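Local coordinates for protein chitinase (Chromobacterium violaceum, PDB 4TXG) that probably hydrolyses the glycosidic bonds of chitin, as a family 18 glycoside hydrolase built on a TIM barrel, and probably binds the polysaccharide too, at residues 173-178 with 233-238; 178-183 with 241-246; 163-168 with 211-216; 157-162 with 599-604. All blocks are in the same frame, centred on the assembly; numbering follows the deposited sequence.

Contact 1: 173-178 with 233-238; sequences YLASDI and FNLLTQ. With CS (cesium ion), chain N; CS (cesium ion), chain E.
The methyl group of Ala-175 overlaps two consecutive leucines of helix 231-242, its CB lying 3.7 Å from CB of Leu-235 and 3.9 Å from CD2 of Leu-236. The two are met at different depths: Leu-235 is touched at the root of its side chain, Leu-236 at the tip. In Leu-236, CG stands anti to the carbonyl carbon (chi1 -69°), a setting that brings CD2 back toward the loop, although the side chain does not leave the helix in that direction. The same CD2 also comes within 4.4 Å of CD1 of Ile-178. Ile-178 rests on Ile-186 and Phe-160, so the loop is packed between the helix and two strands of the barrel. Its own shape is held internally: Leu-174 N donates to Asp-177 OD2 in an almost straight bond of 2.8 Å, received on the anti side of the carboxylate. Ser-176 O, within this turn, and Ile-178 O just after it, each 3.3 Å from the metal, bind a cesium ion together with two waters. The meeting of loop and helix is essentially apolar and rests on the fit of buried methyl and methylene groups, while the Asp-177 carboxylate and those two carbonyls serve the loop or the ion.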
loop_
_atom_site.group_PDB
_atom_site.type_symbol
_atom_site.label_atom_id
_atom_site.label_comp_id
_atom_site.label_asym_id
_atom_site.label_seq_id
_atom_site.Cartn_x
_atom_site.Cartn_y
_atom_site.Cartn_z
ATOM N N TYR A 173 -6.449 -11.712 20.057
ATOM C CA TYR A 173 -5.104 -11.242 19.788
ATOM C C TYR A 173 -5.024 -9.815 20.289
ATOM O O TYR A 173 -5.600 -8.905 19.696
ATOM C CB TYR A 173 -4.760 -11.328 18.303
ATOM C CG TYR A 173 -3.298 -11.064 18.026
ATOM C CD1 TYR A 173 -2.828 -9.771 17.837
ATOM C CD2 TYR A 173 -2.383 -12.111 17.971
ATOM C CE1 TYR A 173 -1.484 -9.527 17.588
ATOM C CE2 TYR A 173 -1.036 -11.879 17.725
ATOM C CZ TYR A 173 -0.596 -10.584 17.529
ATOM O OH TYR A 173 0.742 -10.357 17.277
ATOM N N LEU A 174 -4.320 -9.640 21.401
ATOM C CA LEU A 174 -4.279 -8.368 22.112
ATOM C C LEU A 174 -2.957 -7.659 21.880
ATOM O O LEU A 174 -2.017 -8.245 21.339
ATOM C CB LEU A 174 -4.489 -8.600 23.607
ATOM C CG LEU A 174 -5.749 -9.401 23.945
ATOM C CD1 LEU A 174 -5.900 -9.482 25.460
ATOM C CD2 LEU A 174 -6.977 -8.755 23.294
ATOM N N ALA A 175 -2.883 -6.393 22.283
ATOM C CA ALA A 175 -1.674 -5.608 22.033
ATOM C C ALA A 175 -0.487 -6.229 22.771
ATOM O O ALA A 175 0.667 -6.082 22.367
ATOM C CB ALA A 175 -1.887 -4.147 22.452
ATOM N N SER A 176 -0.786 -6.962 23.837
ATOM C CA SER A 176 0.241 -7.653 24.601
ATOM C C SER A 176 0.786 -8.898 23.895
ATOM O O SER A 176 1.799 -9.443 24.319
ATOM C CB SER A 176 -0.309 -8.037 25.980
ATOM O OG SER A 176 -1.534 -8.738 25.858
ATOM N N ASP A 177 0.120 -9.343 22.824
ATOM C CA ASP A 177 0.559 -10.511 22.052
ATOM C C ASP A 177 1.479 -10.150 20.886
ATOM O O ASP A 177 2.058 -11.029 20.235
ATOM C CB ASP A 177 -0.657 -11.274 21.509
ATOM C CG ASP A 177 -1.533 -11.829 22.618
ATOM O OD1 ASP A 177 -0.971 -12.401 23.569
ATOM O OD2 ASP A 177 -2.774 -11.678 22.552
ATOM N N ILE A 178 1.586 -8.853 20.616
ATOM C CA ILE A 178 2.428 -8.339 19.543
ATOM C C ILE A 178 3.906 -8.620 19.820
ATOM O O ILE A 178 4.354 -8.479 20.962
ATOM C CB ILE A 178 2.204 -6.814 19.378
ATOM C CG1 ILE A 178 0.784 -6.518 18.882
ATOM C CG2 ILE A 178 3.235 -6.193 18.435
ATOM C CD1 ILE A 178 0.454 -5.024 18.853
ATOM N N PHE A 233 -5.700 0.839 23.281
ATOM C CA PHE A 233 -4.833 2.017 23.283
ATOM C C PHE A 233 -4.006 2.113 24.569
ATOM O O PHE A 233 -2.850 2.532 24.549
ATOM C CB PHE A 233 -5.649 3.301 23.108
ATOM C CG PHE A 233 -6.169 3.527 21.690
ATOM C CD1 PHE A 233 -6.022 2.566 20.707
ATOM C CD2 PHE A 233 -6.812 4.718 21.370
ATOM C CE1 PHE A 233 -6.512 2.782 19.416
ATOM C CE2 PHE A 233 -7.301 4.950 20.093
ATOM C CZ PHE A 233 -7.143 3.982 19.111
ATOM N N ASN A 234 -4.617 1.745 25.689
ATOM C CA ASN A 234 -3.907 1.735 26.969
ATOM C C ASN A 234 -2.681 0.805 26.894
ATOM O O ASN A 234 -1.567 1.182 27.281
ATOM C CB ASN A 234 -4.868 1.304 28.088
ATOM C CG ASN A 234 -4.260 1.430 29.476
ATOM O OD1 ASN A 234 -3.283 0.752 29.803
ATOM N ND2 ASN A 234 -4.858 2.277 30.310
ATOM N N LEU A 235 -2.885 -0.404 26.384
ATOM C CA LEU A 235 -1.784 -1.351 26.240
ATOM C C LEU A 235 -0.732 -0.851 25.237
ATOM O O LEU A 235 0.463 -0.989 25.483
ATOM C CB LEU A 235 -2.317 -2.732 25.829
ATOM C CG LEU A 235 -3.110 -3.438 26.942
ATOM C CD1 LEU A 235 -3.634 -4.803 26.508
ATOM C CD2 LEU A 235 -2.234 -3.583 28.189
ATOM N N LEU A 236 -1.160 -0.255 24.125
ATOM C CA LEU A 236 -0.187 0.281 23.163
ATOM C C LEU A 236 0.718 1.314 23.830
ATOM O O LEU A 236 1.943 1.282 23.678
ATOM C CB LEU A 236 -0.892 0.905 21.947
ATOM C CG LEU A 236 -1.611 -0.062 21.002
ATOM C CD1 LEU A 236 -2.314 0.743 19.907
ATOM C CD2 LEU A 236 -0.646 -1.058 20.391
ATOM N N THR A 237 0.118 2.211 24.605
ATOM C CA THR A 237 0.892 3.253 25.280
ATOM C C THR A 237 1.893 2.649 26.253
ATOM O O THR A 237 3.057 3.067 26.321
ATOM C CB THR A 237 -0.039 4.227 26.015
ATOM O OG1 THR A 237 -0.888 4.869 25.053
ATOM C CG2 THR A 237 0.769 5.297 26.757
ATOM N N GLN A 238 1.441 1.647 26.998
ATOM C CA GLN A 238 2.316 0.969 27.958
ATOM C C GLN A 238 3.510 0.264 27.319
ATOM O O GLN A 238 4.642 0.376 27.791
ATOM C CB GLN A 238 1.519 -0.052 28.747
ATOM C CG GLN A 238 0.639 0.535 29.813
ATOM C CD GLN A 238 0.060 -0.556 30.666
ATOM O OE1 GLN A 238 0.712 -1.034 31.589
ATOM N NE2 GLN A 238 -1.154 -0.993 30.338
HETATM CS CS CS N . 4.853 -10.362 23.609
HETATM CS CS CS E . 0.127 -1.876 34.360
HETATM O O HOH W 1 3.736 -9.889 26.495
HETATM O O HOH W 2 6.339 -8.100 24.820
#

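Contact 2: 178-183 with 241-246; sequences IPWSKL and RKYPGV. With CS (cesium ion), chain N.
The loops leading into two neighbouring parallel strands of the barrel, 185-193 and 247-253, meet where Trp-180 packs on Tyr-243. CB of Trp-180 sits over one face of the Tyr-243 ring, 3.5 Å from its centroid and 17° off the normal, a close CH-pi contact. The five-membered ring of Trp-180 is nearly parallel to the tyrosine ring, at 19°, but their centroids are 5.5 Å apart, so there is little ring-on-ring overlap; it is the methylene group, and not the indole, that covers the tyrosine. CB of Ser-181 reaches the same ring at CE1, 3.7 Å away. An inverse gamma turn centred on Pro-179 leads into Trp-180, and on the other side a type I turn runs from Tyr-243 to Val-246. Val-246 closes the other flank with both its methyls. CG1, anti to the backbone N (chi1 175°), lies 3.8 Å from CZ3 of the indole, whereas CG2 turns to the backbone, 3.6 Å from O of Trp-180 and 3.7 Å from O of Leu-183. Both of those carbonyls accept from Asn-150 ND2. At its pyrrole edge the indole is tied back to its own loop, NE1 donating to Ala-175 O, and the rings of Trp-180 and Tyr-239 stack.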
loop_
_atom_site.group_PDB
_atom_site.type_symbol
_atom_site.label_atom_id
_atom_site.label_comp_id
_atom_site.label_asym_id
_atom_site.label_seq_id
_atom_site.Cartn_x
_atom_site.Cartn_y
_atom_site.Cartn_z
ATOM N N ILE A 178 1.586 -8.853 20.616
ATOM C CA ILE A 178 2.428 -8.339 19.543
ATOM C C ILE A 178 3.906 -8.620 19.820
ATOM O O ILE A 178 4.354 -8.479 20.962
ATOM C CB ILE A 178 2.204 -6.814 19.378
ATOM C CG1 ILE A 178 0.784 -6.518 18.882
ATOM C CG2 ILE A 178 3.235 -6.193 18.435
ATOM C CD1 ILE A 178 0.454 -5.024 18.853
ATOM N N PRO A 179 4.666 -9.040 18.794
ATOM C CA PRO A 179 6.119 -9.195 18.947
ATOM C C PRO A 179 6.844 -7.847 18.893
ATOM O O PRO A 179 7.511 -7.521 17.910
ATOM C CB PRO A 179 6.505 -10.076 17.754
ATOM C CG PRO A 179 5.489 -9.725 16.705
ATOM C CD PRO A 179 4.199 -9.511 17.472
ATOM N N TRP A 180 6.705 -7.069 19.959
ATOM C CA TRP A 180 7.259 -5.724 20.010
ATOM C C TRP A 180 8.760 -5.647 19.722
ATOM O O TRP A 180 9.231 -4.662 19.150
ATOM C CB TRP A 180 6.979 -5.112 21.382
ATOM C CG TRP A 180 5.542 -4.728 21.581
ATOM C CD1 TRP A 180 4.532 -5.523 22.045
ATOM C CD2 TRP A 180 4.961 -3.444 21.327
ATOM N NE1 TRP A 180 3.358 -4.808 22.099
ATOM C CE2 TRP A 180 3.592 -3.535 21.656
ATOM C CE3 TRP A 180 5.464 -2.231 20.854
ATOM C CZ2 TRP A 180 2.718 -2.453 21.519
ATOM C CZ3 TRP A 180 4.594 -1.153 20.733
ATOM C CH2 TRP A 180 3.236 -1.277 21.062
ATOM N N SER A 181 9.506 -6.681 20.110
ATOM C CA SER A 181 10.959 -6.651 19.955
ATOM C C SER A 181 11.409 -6.977 18.527
ATOM O O SER A 181 12.604 -6.983 18.242
ATOM C CB SER A 181 11.631 -7.630 20.928
ATOM O OG SER A 181 11.357 -8.967 20.561
ATOM N N LYS A 182 10.454 -7.253 17.640
ATOM C CA LYS A 182 10.792 -7.686 16.288
ATOM C C LYS A 182 10.140 -6.828 15.206
ATOM O O LYS A 182 10.225 -7.154 14.024
ATOM C CB LYS A 182 10.391 -9.153 16.095
ATOM C CG LYS A 182 10.973 -10.083 17.165
ATOM C CD LYS A 182 10.681 -11.543 16.865
ATOM C CE LYS A 182 11.175 -12.451 17.983
ATOM N NZ LYS A 182 12.603 -12.203 18.323
ATOM N N LEU A 183 9.498 -5.735 15.613
ATOM C CA LEU A 183 8.814 -4.825 14.687
ATOM C C LEU A 183 9.410 -3.417 14.699
ATOM O O LEU A 183 10.161 -3.052 15.607
ATOM C CB LEU A 183 7.321 -4.713 15.041
ATOM C CG LEU A 183 6.421 -5.941 15.058
ATOM C CD1 LEU A 183 5.030 -5.543 15.462
ATOM C CD2 LEU A 183 6.395 -6.586 13.687
ATOM N N ARG A 241 6.524 2.218 26.029
ATOM C CA ARG A 241 7.511 2.648 27.018
ATOM C C ARG A 241 8.662 1.655 27.125
ATOM O O ARG A 241 9.815 2.038 27.358
ATOM C CB ARG A 241 6.861 2.826 28.392
ATOM C CG ARG A 241 5.722 3.820 28.401
ATOM C CD ARG A 241 5.150 3.904 29.798
ATOM N NE ARG A 241 3.985 4.772 29.875
ATOM C CZ ARG A 241 2.948 4.520 30.664
ATOM N NH1 ARG A 241 2.946 3.424 31.411
ATOM N NH2 ARG A 241 1.921 5.352 30.697
ATOM N N LYS A 242 8.345 0.377 26.944
ATOM C CA LYS A 242 9.353 -0.672 27.001
ATOM C C LYS A 242 10.117 -0.762 25.679
ATOM O O LYS A 242 11.280 -1.165 25.647
ATOM C CB LYS A 242 8.691 -2.010 27.352
ATOM C CG LYS A 242 9.624 -3.213 27.361
ATOM C CD LYS A 242 10.732 -3.082 28.389
ATOM C CE LYS A 242 11.561 -4.358 28.438
ATOM N NZ LYS A 242 10.683 -5.560 28.555
ATOM N N TYR A 243 9.459 -0.362 24.595
ATOM C CA TYR A 243 10.063 -0.387 23.262
ATOM C C TYR A 243 9.957 0.981 22.583
ATOM O O TYR A 243 9.158 1.156 21.674
ATOM C CB TYR A 243 9.381 -1.458 22.403
ATOM C CG TYR A 243 9.456 -2.832 23.009
ATOM C CD1 TYR A 243 10.537 -3.667 22.739
ATOM C CD2 TYR A 243 8.457 -3.298 23.856
ATOM C CE1 TYR A 243 10.618 -4.922 23.297
ATOM C CE2 TYR A 243 8.528 -4.557 24.418
ATOM C CZ TYR A 243 9.613 -5.364 24.134
ATOM O OH TYR A 243 9.692 -6.615 24.690
ATOM N N PRO A 244 10.777 1.954 23.022
ATOM C CA PRO A 244 10.578 3.379 22.701
ATOM C C PRO A 244 10.820 3.748 21.238
ATOM O O PRO A 244 10.467 4.850 20.806
ATOM C CB PRO A 244 11.595 4.083 23.603
ATOM C CG PRO A 244 12.665 3.054 23.835
ATOM C CD PRO A 244 11.935 1.739 23.910
ATOM N N GLY A 245 11.412 2.832 20.486
ATOM C CA GLY A 245 11.699 3.082 19.092
ATOM C C GLY A 245 10.561 2.666 18.189
ATOM O O GLY A 245 10.469 3.130 17.050
ATOM N N VAL A 246 9.683 1.803 18.694
ATOM C CA VAL A 246 8.585 1.287 17.881
ATOM C C VAL A 246 7.513 2.358 17.706
ATOM O O VAL A 246 7.074 2.965 18.682
ATOM C CB VAL A 246 7.974 0.014 18.506
ATOM C CG1 VAL A 246 6.745 -0.440 17.711
ATOM C CG2 VAL A 246 9.018 -1.089 18.560
HETATM CS CS CS N . 4.853 -10.362 23.609
HETATM O O HOH W 1 3.736 -9.889 26.495
HETATM O O HOH W 2 6.339 -8.100 24.820
#

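Contact 3: 163-168 with 211-216; sequences WRTGKD and TDMSWP
Trp-215 presents its pyrrole edge to Thr-165, and the backbone carbonyl there lies almost in the indole plane. NE1 donates to Thr-165 O over 3.0 Å, meeting a lone pair in the carbonyl plane, though the N-H is bent to 147°. CE of Lys-167 comes within 3.9 Å of NE1 of Trp-215. Bent at chi2 (-63°) and extended beyond it, the lysine chain carries NZ to Ser-214 O at 2.8 Å, where the ammonium group lies nearly along the C=O axis. This places NZ 4.6 Å from the centroid of the five-membered ring of Trp-215, an off-centre cation-pi contact. Met-213 runs antiparallel to the lysine, the two chains sliding past each other with CE of Lys-167 3.8 Å from CG of Met-213. The Met-213 side chain crosses that of Thr-165 at about a right angle, with SD 3.6 Å from CG2. One face of the indole is also covered by CG of Met-213, so the methionine packs against the ring as well as the loop. The contact lies at the surface and joins two irregular loops, one following strand 155-161 and the other leading to helix 231-242; His-232, near the start of that helix, touches both Thr-165 and the Trp-215 ring.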
loop_
_atom_site.group_PDB
_atom_site.type_symbol
_atom_site.label_atom_id
_atom_site.label_comp_id
_atom_site.label_asym_id
_atom_site.label_seq_id
_atom_site.Cartn_x
_atom_site.Cartn_y
_atom_site.Cartn_z
ATOM N N TRP A 163 -10.594 -6.049 16.290
ATOM C CA TRP A 163 -11.775 -6.861 16.553
ATOM C C TRP A 163 -11.523 -8.263 17.101
ATOM O O TRP A 163 -12.471 -9.027 17.251
ATOM C CB TRP A 163 -12.633 -6.967 15.281
ATOM C CG TRP A 163 -11.921 -7.320 13.991
ATOM C CD1 TRP A 163 -11.703 -8.575 13.487
ATOM C CD2 TRP A 163 -11.392 -6.406 13.021
ATOM N NE1 TRP A 163 -11.056 -8.496 12.275
ATOM C CE2 TRP A 163 -10.856 -7.172 11.965
ATOM C CE3 TRP A 163 -11.318 -5.009 12.943
ATOM C CZ2 TRP A 163 -10.255 -6.594 10.849
ATOM C CZ3 TRP A 163 -10.717 -4.436 11.837
ATOM C CH2 TRP A 163 -10.192 -5.226 10.805
ATOM N N ARG A 164 -10.280 -8.603 17.427
ATOM C CA ARG A 164 -10.009 -9.921 18.007
ATOM C C ARG A 164 -9.840 -9.822 19.529
ATOM O O ARG A 164 -8.793 -10.145 20.094
ATOM C CB ARG A 164 -8.788 -10.555 17.339
ATOM C CG ARG A 164 -8.946 -10.583 15.809
ATOM C CD ARG A 164 -7.950 -11.496 15.099
ATOM N NE ARG A 164 -8.121 -11.374 13.654
ATOM C CZ ARG A 164 -9.048 -12.021 12.960
ATOM N NH1 ARG A 164 -9.867 -12.865 13.577
ATOM N NH2 ARG A 164 -9.155 -11.831 11.648
ATOM N N THR A 165 -10.912 -9.386 20.181
ATOM C CA THR A 165 -10.899 -9.080 21.601
ATOM C C THR A 165 -11.135 -10.317 22.445
ATOM O O THR A 165 -10.916 -10.298 23.654
ATOM C CB THR A 165 -11.976 -8.056 21.955
ATOM O OG1 THR A 165 -13.266 -8.647 21.743
ATOM C CG2 THR A 165 -11.833 -6.826 21.079
ATOM N N GLY A 166 -11.604 -11.380 21.798
ATOM C CA GLY A 166 -11.923 -12.614 22.492
ATOM C C GLY A 166 -13.201 -12.596 23.314
ATOM O O GLY A 166 -13.518 -13.584 23.975
ATOM N N LYS A 167 -13.951 -11.499 23.279
ATOM C CA LYS A 167 -15.117 -11.380 24.164
ATOM C C LYS A 167 -16.254 -12.330 23.772
ATOM O O LYS A 167 -17.104 -12.667 24.604
ATOM C CB LYS A 167 -15.629 -9.936 24.190
ATOM C CG LYS A 167 -14.653 -8.932 24.797
ATOM C CD LYS A 167 -14.377 -9.237 26.263
ATOM C CE LYS A 167 -13.431 -8.210 26.882
ATOM N NZ LYS A 167 -13.227 -8.462 28.341
ATOM N N ASP A 168 -16.269 -12.771 22.516
ATOM C CA ASP A 168 -17.296 -13.710 22.063
ATOM C C ASP A 168 -16.832 -15.159 22.206
ATOM O O ASP A 168 -17.543 -16.089 21.829
ATOM C CB ASP A 168 -17.695 -13.421 20.609
ATOM C CG ASP A 168 -16.541 -13.603 19.631
ATOM O OD1 ASP A 168 -15.394 -13.828 20.078
ATOM O OD2 ASP A 168 -16.778 -13.502 18.406
ATOM N N THR A 211 -10.712 2.107 23.590
ATOM C CA THR A 211 -10.506 2.905 24.807
ATOM C C THR A 211 -11.350 2.509 26.007
ATOM O O THR A 211 -11.190 3.099 27.081
ATOM C CB THR A 211 -10.782 4.409 24.548
ATOM O OG1 THR A 211 -12.175 4.607 24.280
ATOM C CG2 THR A 211 -9.959 4.923 23.376
ATOM N N ASP A 212 -12.250 1.539 25.858
ATOM C CA ASP A 212 -13.136 1.199 26.983
ATOM C C ASP A 212 -13.356 -0.299 27.125
ATOM O O ASP A 212 -14.491 -0.784 27.160
ATOM C CB ASP A 212 -14.494 1.900 26.839
ATOM C CG ASP A 212 -15.305 1.859 28.128
ATOM O OD1 ASP A 212 -14.677 1.798 29.209
ATOM O OD2 ASP A 212 -16.558 1.876 28.074
ATOM N N MET A 213 -12.259 -1.035 27.228
ATOM C CA MET A 213 -12.336 -2.477 27.340
ATOM C C MET A 213 -11.180 -2.936 28.208
ATOM O O MET A 213 -10.130 -2.299 28.237
ATOM C CB MET A 213 -12.302 -3.127 25.942
ATOM C CG MET A 213 -12.379 -4.647 25.953
ATOM S SD MET A 213 -12.610 -5.309 24.289
ATOM C CE MET A 213 -14.308 -4.844 23.930
ATOM N N SER A 214 -11.372 -4.029 28.938
ATOM C CA SER A 214 -10.278 -4.576 29.728
ATOM C C SER A 214 -10.330 -6.092 29.654
ATOM O O SER A 214 -11.331 -6.668 29.217
ATOM C CB SER A 214 -10.343 -4.087 31.181
ATOM O OG SER A 214 -11.478 -4.604 31.845
ATOM N N TRP A 215 -9.242 -6.728 30.066
ATOM C CA TRP A 215 -9.103 -8.174 29.964
ATOM C C TRP A 215 -8.617 -8.745 31.291
ATOM O O TRP A 215 -7.448 -9.114 31.424
ATOM C CB TRP A 215 -8.140 -8.535 28.824
ATOM C CG TRP A 215 -8.674 -8.169 27.463
ATOM C CD1 TRP A 215 -9.457 -8.943 26.658
ATOM C CD2 TRP A 215 -8.480 -6.931 26.762
ATOM N NE1 TRP A 215 -9.754 -8.273 25.501
ATOM C CE2 TRP A 215 -9.164 -7.036 25.538
ATOM C CE3 TRP A 215 -7.784 -5.749 27.049
ATOM C CZ2 TRP A 215 -9.180 -6.004 24.596
ATOM C CZ3 TRP A 215 -7.796 -4.719 26.104
ATOM C CH2 TRP A 215 -8.494 -4.853 24.901
ATOM N N PRO A 216 -9.521 -8.813 32.282
ATOM C CA PRO A 216 -9.196 -9.276 33.633
ATOM C C PRO A 216 -8.571 -10.654 33.594
ATOM O O PRO A 216 -9.092 -11.523 32.897
ATOM C CB PRO A 216 -10.559 -9.322 34.335
ATOM C CG PRO A 216 -11.423 -8.410 33.550
ATOM C CD PRO A 216 -10.955 -8.514 32.137
#

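Contact 4: 157-162 with 599-604; sequences IGYFTS and GVMFWE
Tyr-159, on strand 155-161, packs its side chain on strand 599-603, its CB 3.5 Å from CE3 of Trp-603. CG meets the same indole carbon at 3.5 Å, and CD1 reaches CZ3; the two rings are oblique, with planes at 47°. On the other rim, CD2 has Phe-602 O in the ring plane, and CE2 touches SD of Met-601 at 3.6 Å, a Met-aromatic contact made at the ring edge. At the tip, OH bonds to Asp-310 OD2. The two strands run parallel and pair the first and last strands of the TIM barrel, thereby closing it. Ile-157 N donates to Val-600 O, Phe-602 N to Ile-157 O and Tyr-159 N to Phe-602 O. Gly-158 lies against the Phe-602 ring, its CA 3.7 Å from the centroid and over the face. Beyond the cis peptide between Trp-603 and Glu-604, Thr-161 OG1 donates to Glu-604 OE2 over 2.7 Å, approaching from above the carboxylate plane; the same oxygen takes a water proton and a salt bridge from Arg-164.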
loop_
_atom_site.group_PDB
_atom_site.type_symbol
_atom_site.label_atom_id
_atom_site.label_comp_id
_atom_site.label_asym_id
_atom_site.label_seq_id
_atom_site.Cartn_x
_atom_site.Cartn_y
_atom_site.Cartn_z
ATOM N N ILE A 157 6.383 -3.652 9.436
ATOM C CA ILE A 157 5.155 -2.961 9.810
ATOM C C ILE A 157 4.005 -3.943 9.931
ATOM O O ILE A 157 3.601 -4.549 8.947
ATOM C CB ILE A 157 4.795 -1.893 8.770
ATOM C CG1 ILE A 157 5.965 -0.923 8.583
ATOM C CG2 ILE A 157 3.529 -1.147 9.157
ATOM C CD1 ILE A 157 6.106 -0.444 7.137
ATOM N N GLY A 158 3.473 -4.095 11.137
ATOM C CA GLY A 158 2.395 -5.045 11.343
ATOM C C GLY A 158 1.066 -4.354 11.560
ATOM O O GLY A 158 0.976 -3.415 12.356
ATOM N N TYR A 159 0.041 -4.797 10.834
ATOM C CA TYR A 159 -1.317 -4.350 11.104
ATOM C C TYR A 159 -1.910 -5.117 12.272
ATOM O O TYR A 159 -1.908 -6.351 12.284
ATOM C CB TYR A 159 -2.208 -4.525 9.881
ATOM C CG TYR A 159 -2.145 -3.362 8.931
ATOM C CD1 TYR A 159 -2.962 -2.257 9.108
ATOM C CD2 TYR A 159 -1.284 -3.379 7.842
ATOM C CE1 TYR A 159 -2.911 -1.190 8.239
ATOM C CE2 TYR A 159 -1.231 -2.319 6.961
ATOM C CZ TYR A 159 -2.049 -1.223 7.165
ATOM O OH TYR A 159 -1.989 -0.156 6.290
ATOM N N PHE A 160 -2.411 -4.369 13.244
ATOM C CA PHE A 160 -3.111 -4.912 14.406
ATOM C C PHE A 160 -4.595 -4.616 14.286
ATOM O O PHE A 160 -4.988 -3.453 14.280
ATOM C CB PHE A 160 -2.569 -4.286 15.689
ATOM C CG PHE A 160 -3.293 -4.725 16.930
ATOM C CD1 PHE A 160 -2.932 -5.907 17.571
ATOM C CD2 PHE A 160 -4.337 -3.972 17.448
ATOM C CE1 PHE A 160 -3.587 -6.316 18.719
ATOM C CE2 PHE A 160 -5.007 -4.376 18.595
ATOM C CZ PHE A 160 -4.628 -5.554 19.236
ATOM N N THR A 161 -5.419 -5.652 14.193
ATOM C CA THR A 161 -6.854 -5.441 14.037
ATOM C C THR A 161 -7.538 -5.328 15.385
ATOM O O THR A 161 -7.187 -6.034 16.335
ATOM C CB THR A 161 -7.506 -6.571 13.211
ATOM O OG1 THR A 161 -7.299 -7.829 13.862
ATOM C CG2 THR A 161 -6.896 -6.627 11.812
ATOM N N SER A 162 -8.530 -4.442 15.459
ATOM C CA SER A 162 -9.189 -4.117 16.731
ATOM C C SER A 162 -10.198 -5.152 17.192
ATOM O O SER A 162 -10.621 -5.132 18.356
ATOM C CB SER A 162 -9.898 -2.764 16.617
ATOM O OG SER A 162 -10.997 -2.834 15.715
ATOM N N GLY A 599 11.099 -1.548 3.334
ATOM C CA GLY A 599 10.708 -2.564 4.290
ATOM C C GLY A 599 9.504 -3.375 3.855
ATOM O O GLY A 599 9.132 -3.382 2.680
ATOM N N VAL A 600 8.916 -4.060 4.829
ATOM C CA VAL A 600 7.837 -5.002 4.606
ATOM C C VAL A 600 6.687 -4.674 5.546
ATOM O O VAL A 600 6.908 -4.350 6.717
ATOM C CB VAL A 600 8.305 -6.469 4.836
ATOM C CG1 VAL A 600 7.139 -7.433 4.723
ATOM C CG2 VAL A 600 9.413 -6.862 3.850
ATOM N N MET A 601 5.465 -4.740 5.022
ATOM C CA MET A 601 4.261 -4.550 5.810
ATOM C C MET A 601 3.506 -5.882 5.759
ATOM O O MET A 601 3.640 -6.614 4.792
ATOM C CB MET A 601 3.437 -3.382 5.245
ATOM C CG MET A 601 2.026 -3.234 5.790
ATOM S SD MET A 601 0.877 -4.289 4.863
ATOM C CE MET A 601 0.633 -3.302 3.376
ATOM N N PHE A 602 2.747 -6.226 6.795
ATOM C CA PHE A 602 1.917 -7.424 6.686
ATOM C C PHE A 602 0.551 -7.234 7.332
ATOM O O PHE A 602 0.401 -6.514 8.323
ATOM C CB PHE A 602 2.644 -8.649 7.283
ATOM C CG PHE A 602 3.196 -8.429 8.658
ATOM C CD1 PHE A 602 2.421 -8.686 9.772
ATOM C CD2 PHE A 602 4.491 -7.976 8.838
ATOM C CE1 PHE A 602 2.925 -8.494 11.046
ATOM C CE2 PHE A 602 4.999 -7.781 10.117
ATOM C CZ PHE A 602 4.212 -8.039 11.217
ATOM N N TRP A 603 -0.450 -7.851 6.704
ATOM C CA TRP A 603 -1.792 -7.965 7.247
ATOM C C TRP A 603 -2.032 -9.445 7.518
ATOM O O TRP A 603 -1.934 -10.226 6.573
ATOM C CB TRP A 603 -2.826 -7.451 6.237
ATOM C CG TRP A 603 -4.215 -7.552 6.752
ATOM C CD1 TRP A 603 -4.988 -8.679 6.824
ATOM C CD2 TRP A 603 -4.989 -6.495 7.313
ATOM N NE1 TRP A 603 -6.201 -8.384 7.400
ATOM C CE2 TRP A 603 -6.233 -7.046 7.697
ATOM C CE3 TRP A 603 -4.759 -5.126 7.523
ATOM C CZ2 TRP A 603 -7.241 -6.278 8.281
ATOM C CZ3 TRP A 603 -5.760 -4.370 8.095
ATOM C CH2 TRP A 603 -6.986 -4.944 8.470
ATOM N N GLU A 604 -2.325 -9.871 8.746
ATOM C CA GLU A 604 -2.364 -9.073 9.970
ATOM C C GLU A 604 -1.594 -9.848 11.036
ATOM O O GLU A 604 -1.321 -11.038 10.865
ATOM C CB GLU A 604 -3.808 -8.843 10.437
ATOM C CG GLU A 604 -4.564 -10.171 10.590
ATOM C CD GLU A 604 -5.938 -10.035 11.215
ATOM O OE1 GLU A 604 -6.946 -10.201 10.483
ATOM O OE2 GLU A 604 -6.012 -9.786 12.436
HETATM O O HOH W 3 -4.108 -8.720 14.143
#

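How the contacts relate
Contacts 1, 2 and 3 all lie, in sequence, inside the chain span that contact 4 closes. Contacts 1 and 2 share Ile-178 and the cesium ion of chain N, their centres about 10 Å apart; CD2 of Leu-236 also packs 3.8 Å from CZ2 of Trp-180. Contact 3 joins contact 1 through Leu-174 CD2, 3.6 Å from Trp-215 CE2. Contact 4 meets each of the others: Phe-160 packs on the loop of contact 1, Phe-602 on Leu-183 of contact 2, and Arg-164 NE of 163-168 bridges to Glu-604 OE2 at 2.9 Å. Asp-310, the partner of Tyr-159, belongs to a DxxDxDxE sequence, which carries the catalytic acid in family 18 chitinases, so contact 4 probably lies nearest the active site.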